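Local structure of uncharacterized protein Atu1872 (2QNT) at residues F89-H100 with R110-D118; S22-K33 with V42-I50. The protein is of unknown function but belongs to the glyoxalase/bleomycin resistance protein/dioxygenase family, whose fold it adopts as a two-chain assembly. All blocks are in the same frame, centred on the assembly; numbering follows the deposited sequence.

In the fold
Each contact serves a different four-stranded mixed sheet: contact 2 sets a helix and the chain after it against strands 41-44 and 49-52 and their turn, whereas contact 1 sets a helix and the strand after it against strand 110-115. Contact 2 lies nearer the middle of the chain and is mostly apolar, with a single direct hydrogen bond. Contact 1, farther out, adds backbone pairing and a histidine-arginine bond to its aromatic core. Their centres are 15 Å apart, and Tyr26 OH of contact 2 probably hydrogen-bonds Asp116 OD2 of contact 1, at 2.7 Å. Both contacts also touch the second subunit.

Contact 1: residues F89-H100 with R110-D118; sequences FQDIAPHVELIH and RVFRFYDPD
His100 and Arg113 face each other as an antiparallel hydrogen-bonded pair whose side chains also bond: Arg113 NH1 donates a hydrogen bond to His100 NE2 at 2.8 Å, bent to 136° at the hydrogen and tilted from both the imidazole and guanidinium planes. The arginine chain, extended from CG to NE, runs past the imidazole to bring NH1 there. NH1 also bonds Gln105, NE forms a salt bridge with Glu123, and NH2 bonds a HEPES molecule, probably from the crystallisation liquor. Between the backbones, Arg113 O takes Ile99 N at 2.8 Å and, weakly, His100 N, while Arg113 N bonds only weakly to His100 O; this double use of one carbonyl marks a beta bulge, the register slipping by one after Leu98-Phe114. Farther along, Tyr115 N donates to Glu97 O at 3.1 Å, and a water bridges Glu97 N and Tyr115 O. Ile99 lays CG1 over one face of the Tyr115 ring, 3.6 Å from CZ, and the tyrosine hydroxyl bonds Trp61 of the second subunit. On the helix side, Phe89 turns its edge to the face of Phe112 in a T-shaped pair, centroids 5.0 Å apart and planes at 75°. Ile92 CG2 lies at the edge of that ring, 4.0 Å from Phe112 CE1, and also over a face of Phe114, whose CB meets Val96 CG2 at 3.7 Å. A helix leading into a bulged beta hairpin and covering one face of its strand is characteristic of the beta-alpha-beta-beta-beta module of the glyoxalase fold.

Contact 2: residues S22-K33 with V42-I50; sequences SKSFYRDRLGLK and VLFETGFAI
Helix 19-29 packs on the sheet of a beta-alpha-beta-beta-beta module, segment 22-29 running nearly parallel to strand 42-44 with axes 10.6 Å apart. Tyr26 points toward the strands, and Phe48 CE1 sits over the centre of the Tyr26 ring, 3.4 Å from Tyr26 CE2. The ring planes stand 50° apart, so this is an oblique aromatic pair; Phe25 CD2 lies over the opposite face of the tyrosine. Phe48 gets there with CG anti to its backbone N (chi1 -173°). The Tyr26 hydroxyl goes on to Asp116. Phe44 is gripped from several directions: Leu32 CD1 lies over one face, in a CH-pi contact 4.2 Å from the ring centroid, Val42 CG1 covers the other, and Tyr26 CB reaches Phe44 CZ at 3.7 Å. At the first turn of 22-33, Ile50 CD1 meets Ser22 CB at 3.7 Å. Beyond Gly31, which leaves the helix with positive phi, the chain closes on the type II turn of residues 44-47: Glu45 N donates to Lys33 O at 2.8 Å in a nearly straight bond (168°), and a water joins Lys33 N to Glu45 O. Glu45 CD lies 3.6 Å from Lys33 CB, whereas Lys23 NZ forms a salt bridge with Asp37 of strand 34-37. A helix laid over the inner strands of a four-stranded sheet through aromatic side chains fits the repeating module of the glyoxalase/bleomycin resistance fold.

Contact 1: residues F89-H100 with R110-D118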
# COMPACT_ATOMS: atom_id res chain seq x y z
N PHE A 89 19.52 9.19 -1.82
CA PHE A 89 19.24 10.44 -1.11
C PHE A 89 19.76 11.65 -1.90
O PHE A 89 19.06 12.67 -2.05
CB PHE A 89 19.88 10.39 0.28
CG PHE A 89 19.60 11.59 1.11
CD1 PHE A 89 18.32 11.84 1.58
CD2 PHE A 89 20.61 12.46 1.47
CE1 PHE A 89 18.05 12.97 2.34
CE2 PHE A 89 20.34 13.56 2.27
CZ PHE A 89 19.06 13.83 2.66
N GLN A 90 20.98 11.52 -2.42
CA GLN A 90 21.61 12.63 -3.16
C GLN A 90 20.77 12.95 -4.36
O GLN A 90 20.59 14.13 -4.73
CB GLN A 90 23.07 12.28 -3.56
CG GLN A 90 23.78 13.29 -4.51
CD GLN A 90 25.26 13.03 -4.70
OE1 GLN A 90 25.85 13.43 -5.71
NE2 GLN A 90 25.88 12.36 -3.73
N ASP A 91 20.25 11.88 -4.98
CA ASP A 91 19.53 12.06 -6.22
C ASP A 91 18.08 12.55 -6.01
O ASP A 91 17.62 13.36 -6.82
CB ASP A 91 19.74 10.88 -7.22
CG ASP A 91 18.73 9.77 -7.10
OD1 ASP A 91 18.99 8.64 -7.62
OD2 ASP A 91 17.67 10.00 -6.53
N ILE A 92 17.42 12.14 -4.91
CA ILE A 92 16.02 12.42 -4.63
C ILE A 92 15.75 13.64 -3.75
O ILE A 92 14.81 14.40 -4.00
CB ILE A 92 15.33 11.16 -3.99
CG1 ILE A 92 15.21 10.06 -5.03
CG2 ILE A 92 13.93 11.49 -3.43
CD1 ILE A 92 15.02 8.66 -4.52
N ALA A 93 16.54 13.82 -2.69
CA ALA A 93 16.22 14.81 -1.66
C ALA A 93 15.95 16.22 -2.17
O ALA A 93 15.01 16.88 -1.71
CB ALA A 93 17.32 14.86 -0.62
N PRO A 94 16.76 16.71 -3.12
CA PRO A 94 16.48 18.09 -3.57
C PRO A 94 15.12 18.31 -4.23
O PRO A 94 14.67 19.47 -4.38
CB PRO A 94 17.60 18.37 -4.58
CG PRO A 94 18.64 17.35 -4.24
CD PRO A 94 17.95 16.15 -3.77
N HIS A 95 14.47 17.23 -4.66
CA HIS A 95 13.24 17.34 -5.46
C HIS A 95 11.97 16.99 -4.74
O HIS A 95 10.90 16.86 -5.34
CB HIS A 95 13.41 16.44 -6.67
CG HIS A 95 14.72 16.64 -7.36
ND1 HIS A 95 15.08 17.85 -7.90
CD2 HIS A 95 15.76 15.81 -7.54
CE1 HIS A 95 16.29 17.76 -8.41
NE2 HIS A 95 16.73 16.53 -8.21
N VAL A 96 12.09 16.76 -3.44
CA VAL A 96 10.95 16.33 -2.66
C VAL A 96 10.90 17.16 -1.40
O VAL A 96 11.88 17.76 -1.00
CB VAL A 96 11.02 14.82 -2.29
CG1 VAL A 96 11.12 13.96 -3.57
CG2 VAL A 96 12.16 14.53 -1.36
N GLU A 97 9.72 17.22 -0.80
CA GLU A 97 9.58 17.72 0.54
C GLU A 97 9.94 16.60 1.52
O GLU A 97 9.18 15.65 1.70
CB GLU A 97 8.14 18.19 0.74
CG GLU A 97 7.96 18.80 2.08
CD GLU A 97 6.56 19.26 2.34
OE1 GLU A 97 5.74 19.29 1.38
OE2 GLU A 97 6.28 19.58 3.52
N LEU A 98 11.10 16.71 2.16
CA LEU A 98 11.52 15.75 3.16
C LEU A 98 10.69 15.87 4.42
O LEU A 98 10.34 16.96 4.86
CB LEU A 98 13.01 15.92 3.56
CG LEU A 98 14.05 15.60 2.50
CD1 LEU A 98 15.47 16.06 2.97
CD2 LEU A 98 14.08 14.15 2.15
N ILE A 99 10.43 14.74 5.04
CA ILE A 99 10.01 14.65 6.43
C ILE A 99 11.25 14.73 7.31
O ILE A 99 11.27 15.48 8.27
CB ILE A 99 9.17 13.38 6.67
CG1 ILE A 99 7.83 13.47 5.88
CG2 ILE A 99 8.94 13.21 8.16
CD1 ILE A 99 7.09 12.15 5.80
N HIS A 100 12.30 13.99 6.95
CA HIS A 100 13.58 14.07 7.64
C HIS A 100 14.64 13.52 6.68
O HIS A 100 14.32 12.77 5.73
CB HIS A 100 13.58 13.30 8.99
CG HIS A 100 13.37 11.82 8.87
ND1 HIS A 100 14.36 10.95 8.44
CD2 HIS A 100 12.29 11.06 9.15
CE1 HIS A 100 13.87 9.71 8.44
NE2 HIS A 100 12.61 9.76 8.86
N ARG A 110 19.63 2.90 8.13
CA ARG A 110 19.58 4.28 7.64
C ARG A 110 18.46 4.44 6.62
O ARG A 110 18.41 3.70 5.62
CB ARG A 110 20.92 4.64 7.02
CG ARG A 110 22.05 4.56 8.02
CD ARG A 110 23.38 4.68 7.35
NE ARG A 110 23.58 5.99 6.79
CZ ARG A 110 24.00 6.25 5.56
NH1 ARG A 110 24.29 5.25 4.71
NH2 ARG A 110 24.15 7.52 5.20
N VAL A 111 17.56 5.38 6.89
CA VAL A 111 16.45 5.67 6.00
C VAL A 111 16.20 7.15 5.89
O VAL A 111 16.56 7.91 6.77
CB VAL A 111 15.12 4.96 6.46
CG1 VAL A 111 15.41 3.55 6.98
CG2 VAL A 111 14.36 5.76 7.50
N PHE A 112 15.52 7.57 4.82
CA PHE A 112 14.95 8.91 4.77
C PHE A 112 13.49 8.81 4.41
O PHE A 112 13.04 7.80 3.88
CB PHE A 112 15.73 9.85 3.84
CG PHE A 112 15.76 9.50 2.37
CD1 PHE A 112 15.07 10.27 1.44
CD2 PHE A 112 16.57 8.49 1.90
CE1 PHE A 112 15.16 10.02 0.08
CE2 PHE A 112 16.67 8.25 0.53
CZ PHE A 112 15.95 9.01 -0.36
N ARG A 113 12.72 9.84 4.74
CA ARG A 113 11.27 9.82 4.56
C ARG A 113 10.83 11.17 3.98
O ARG A 113 11.44 12.21 4.27
CB ARG A 113 10.56 9.53 5.87
CG ARG A 113 10.94 8.18 6.46
CD ARG A 113 10.07 7.78 7.64
NE ARG A 113 10.43 6.48 8.22
CZ ARG A 113 11.14 6.31 9.33
NH1 ARG A 113 11.64 7.34 10.01
NH2 ARG A 113 11.38 5.10 9.81
N PHE A 114 9.80 11.14 3.14
CA PHE A 114 9.41 12.29 2.36
C PHE A 114 8.02 12.10 1.82
O PHE A 114 7.44 11.03 1.94
CB PHE A 114 10.40 12.56 1.22
CG PHE A 114 10.62 11.39 0.31
CD1 PHE A 114 9.92 11.27 -0.88
CD2 PHE A 114 11.55 10.42 0.60
CE1 PHE A 114 10.12 10.21 -1.72
CE2 PHE A 114 11.75 9.35 -0.26
CZ PHE A 114 11.02 9.27 -1.42
N TYR A 115 7.50 13.13 1.19
CA TYR A 115 6.16 13.08 0.60
C TYR A 115 6.22 12.90 -0.90
O TYR A 115 7.11 13.44 -1.57
CB TYR A 115 5.41 14.38 0.86
CG TYR A 115 5.17 14.66 2.32
CD1 TYR A 115 4.29 13.88 3.06
CD2 TYR A 115 5.87 15.65 2.98
CE1 TYR A 115 4.07 14.14 4.42
CE2 TYR A 115 5.68 15.90 4.31
CZ TYR A 115 4.77 15.14 5.03
OH TYR A 115 4.58 15.39 6.38
N ASP A 116 5.27 12.15 -1.44
CA ASP A 116 5.03 12.15 -2.88
C ASP A 116 4.22 13.38 -3.28
O ASP A 116 3.85 14.18 -2.42
CB ASP A 116 4.50 10.80 -3.35
CG ASP A 116 3.02 10.66 -3.30
OD1 ASP A 116 2.30 11.53 -2.76
OD2 ASP A 116 2.51 9.65 -3.86
N PRO A 117 3.99 13.60 -4.58
CA PRO A 117 3.29 14.79 -5.01
C PRO A 117 1.89 14.96 -4.42
O PRO A 117 1.38 16.08 -4.40
CB PRO A 117 3.22 14.61 -6.53
CG PRO A 117 4.49 13.85 -6.83
CD PRO A 117 4.54 12.84 -5.72
N ASP A 118 1.25 13.90 -3.95
CA ASP A 118 -0.09 13.96 -3.38
C ASP A 118 -0.03 14.00 -1.86
O ASP A 118 -1.10 14.07 -1.21
CB ASP A 118 -0.92 12.76 -3.84
CG ASP A 118 -1.27 12.87 -5.29
OD1 ASP A 118 -2.35 13.42 -5.59
OD2 ASP A 118 -0.44 12.46 -6.13
O HOH W 1 7.45 16.04 -2.25

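Contact 2: residues S22-K33 with V42-I50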
# COMPACT_ATOMS: atom_id res chain seq x y z
N SER A 22 2.40 12.07 -11.01
CA SER A 22 2.82 10.96 -10.19
C SER A 22 3.72 10.00 -10.95
O SER A 22 4.82 9.66 -10.46
CB SER A 22 1.61 10.24 -9.63
OG SER A 22 0.86 11.13 -8.82
N LYS A 23 3.29 9.60 -12.15
CA LYS A 23 4.08 8.66 -12.95
C LYS A 23 5.52 9.17 -13.13
O LYS A 23 6.49 8.43 -12.95
CB LYS A 23 3.40 8.44 -14.30
CG LYS A 23 4.15 7.59 -15.30
CD LYS A 23 3.24 7.24 -16.46
CE LYS A 23 3.01 8.44 -17.35
NZ LYS A 23 2.31 8.06 -18.61
N SER A 24 5.62 10.45 -13.49
CA SER A 24 6.91 11.09 -13.70
C SER A 24 7.74 11.14 -12.41
O SER A 24 8.93 10.92 -12.41
CB SER A 24 6.73 12.49 -14.28
OG SER A 24 6.12 12.45 -15.56
N PHE A 25 7.09 11.43 -11.28
CA PHE A 25 7.78 11.40 -9.99
C PHE A 25 8.37 10.02 -9.68
O PHE A 25 9.57 9.88 -9.37
CB PHE A 25 6.79 11.80 -8.91
CG PHE A 25 7.34 11.76 -7.52
CD1 PHE A 25 8.05 12.83 -7.04
CD2 PHE A 25 7.15 10.68 -6.70
CE1 PHE A 25 8.55 12.83 -5.77
CE2 PHE A 25 7.68 10.67 -5.43
CZ PHE A 25 8.35 11.76 -4.96
N TYR A 26 7.52 8.99 -9.74
CA TYR A 26 7.97 7.64 -9.35
C TYR A 26 8.99 7.07 -10.32
O TYR A 26 9.94 6.40 -9.90
CB TYR A 26 6.77 6.69 -9.13
CG TYR A 26 6.06 6.95 -7.82
CD1 TYR A 26 4.86 7.64 -7.75
CD2 TYR A 26 6.62 6.51 -6.65
CE1 TYR A 26 4.23 7.86 -6.56
CE2 TYR A 26 6.02 6.72 -5.44
CZ TYR A 26 4.81 7.41 -5.37
OH TYR A 26 4.23 7.60 -4.12
N ARG A 27 8.82 7.34 -11.61
CA ARG A 27 9.77 6.86 -12.63
C ARG A 27 11.03 7.73 -12.67
O ARG A 27 12.14 7.18 -12.59
CB ARG A 27 9.11 6.74 -14.03
CG ARG A 27 9.94 5.96 -15.08
CD ARG A 27 9.30 6.01 -16.48
NE ARG A 27 8.98 7.39 -16.81
CZ ARG A 27 7.98 7.80 -17.61
NH1 ARG A 27 7.80 9.09 -17.81
NH2 ARG A 27 7.16 6.94 -18.21
N ASP A 28 10.90 9.07 -12.71
CA ASP A 28 12.10 9.95 -12.87
C ASP A 28 12.90 10.20 -11.61
O ASP A 28 14.13 10.32 -11.64
CB ASP A 28 11.79 11.38 -13.38
CG ASP A 28 11.23 11.42 -14.78
OD1 ASP A 28 11.07 10.35 -15.41
OD2 ASP A 28 10.90 12.56 -15.20
N ARG A 29 12.21 10.36 -10.49
CA ARG A 29 12.89 10.69 -9.26
C ARG A 29 13.20 9.42 -8.50
O ARG A 29 14.33 9.26 -8.07
CB ARG A 29 12.14 11.74 -8.39
CG ARG A 29 11.96 13.09 -9.03
CD ARG A 29 13.28 13.70 -9.47
NE ARG A 29 13.16 15.08 -9.90
CZ ARG A 29 14.13 15.74 -10.51
NH1 ARG A 29 15.30 15.17 -10.74
NH2 ARG A 29 13.92 17.00 -10.85
N LEU A 30 12.22 8.52 -8.33
CA LEU A 30 12.49 7.31 -7.54
C LEU A 30 13.10 6.18 -8.35
O LEU A 30 13.62 5.25 -7.77
CB LEU A 30 11.25 6.81 -6.81
CG LEU A 30 11.11 7.43 -5.43
CD1 LEU A 30 11.04 8.95 -5.53
CD2 LEU A 30 9.90 6.83 -4.74
N GLY A 31 13.12 6.28 -9.68
CA GLY A 31 13.74 5.25 -10.50
C GLY A 31 12.94 3.98 -10.62
O GLY A 31 13.49 2.91 -10.89
N LEU A 32 11.62 4.05 -10.44
CA LEU A 32 10.79 2.87 -10.66
C LEU A 32 10.60 2.65 -12.15
O LEU A 32 10.74 3.59 -12.92
CB LEU A 32 9.42 3.03 -9.99
CG LEU A 32 9.40 3.30 -8.50
CD1 LEU A 32 7.98 3.14 -8.00
CD2 LEU A 32 10.35 2.33 -7.80
N LYS A 33 10.35 1.41 -12.54
CA LYS A 33 10.17 1.01 -13.94
C LYS A 33 8.71 0.67 -14.15
O LYS A 33 8.13 -0.10 -13.37
CB LYS A 33 11.03 -0.21 -14.25
CG LYS A 33 12.49 0.02 -13.97
CD LYS A 33 13.07 1.12 -14.84
CE LYS A 33 14.50 1.45 -14.44
NZ LYS A 33 15.38 0.25 -14.50
N VAL A 42 -1.30 2.92 -13.31
CA VAL A 42 0.05 2.55 -13.68
C VAL A 42 0.57 1.50 -12.71
O VAL A 42 0.52 1.68 -11.50
CB VAL A 42 1.00 3.81 -13.69
CG1 VAL A 42 2.42 3.40 -14.09
CG2 VAL A 42 0.47 4.91 -14.61
N LEU A 43 1.05 0.39 -13.27
CA LEU A 43 1.71 -0.66 -12.52
C LEU A 43 3.21 -0.52 -12.70
O LEU A 43 3.69 -0.43 -13.85
CB LEU A 43 1.34 -2.03 -13.05
CG LEU A 43 -0.07 -2.51 -12.93
CD1 LEU A 43 -0.21 -3.85 -13.59
CD2 LEU A 43 -0.43 -2.61 -11.47
N PHE A 44 3.93 -0.57 -11.59
CA PHE A 44 5.37 -0.57 -11.60
C PHE A 44 5.94 -1.94 -11.28
O PHE A 44 5.30 -2.75 -10.62
CB PHE A 44 5.95 0.44 -10.63
CG PHE A 44 5.58 1.86 -10.92
CD1 PHE A 44 4.44 2.43 -10.37
CD2 PHE A 44 6.36 2.63 -11.76
CE1 PHE A 44 4.10 3.74 -10.66
CE2 PHE A 44 6.00 3.94 -12.05
CZ PHE A 44 4.88 4.49 -11.49
N GLU A 45 7.17 -2.17 -11.72
CA GLU A 45 7.92 -3.34 -11.28
C GLU A 45 8.10 -3.22 -9.75
O GLU A 45 8.14 -2.11 -9.18
CB GLU A 45 9.28 -3.44 -12.00
CG GLU A 45 9.18 -3.61 -13.52
CD GLU A 45 10.53 -3.80 -14.21
OE1 GLU A 45 11.56 -3.88 -13.52
OE2 GLU A 45 10.56 -3.87 -15.47
N THR A 46 8.14 -4.36 -9.11
CA THR A 46 8.32 -4.58 -7.71
C THR A 46 7.04 -4.35 -6.90
O THR A 46 7.08 -4.30 -5.70
CB THR A 46 9.59 -3.88 -7.11
OG1 THR A 46 9.40 -2.47 -6.94
CG2 THR A 46 10.83 -4.14 -7.99
N GLY A 47 5.90 -4.32 -7.57
CA GLY A 47 4.59 -4.43 -6.92
C GLY A 47 3.96 -3.14 -6.45
O GLY A 47 3.15 -3.18 -5.54
N PHE A 48 4.40 -2.02 -6.97
CA PHE A 48 3.80 -0.75 -6.62
C PHE A 48 2.88 -0.33 -7.77
O PHE A 48 3.08 -0.71 -8.92
CB PHE A 48 4.91 0.29 -6.43
CG PHE A 48 4.44 1.61 -5.90
CD1 PHE A 48 4.53 2.77 -6.68
CD2 PHE A 48 3.82 1.71 -4.67
CE1 PHE A 48 4.09 3.98 -6.22
CE2 PHE A 48 3.36 2.92 -4.21
CZ PHE A 48 3.48 4.06 -5.00
N ALA A 49 1.85 0.44 -7.43
CA ALA A 49 0.90 0.93 -8.42
C ALA A 49 0.28 2.23 -7.96
O ALA A 49 0.35 2.53 -6.79
CB ALA A 49 -0.20 -0.09 -8.67
N ILE A 50 -0.24 3.01 -8.91
CA ILE A 50 -0.92 4.28 -8.60
C ILE A 50 -2.14 4.37 -9.50
O ILE A 50 -2.15 3.84 -10.61
CB ILE A 50 -0.00 5.51 -8.85
CG1 ILE A 50 0.60 5.48 -10.26
CG2 ILE A 50 1.10 5.61 -7.80
CD1 ILE A 50 1.49 6.70 -10.66
O HOH W 2 9.87 -0.52 -10.13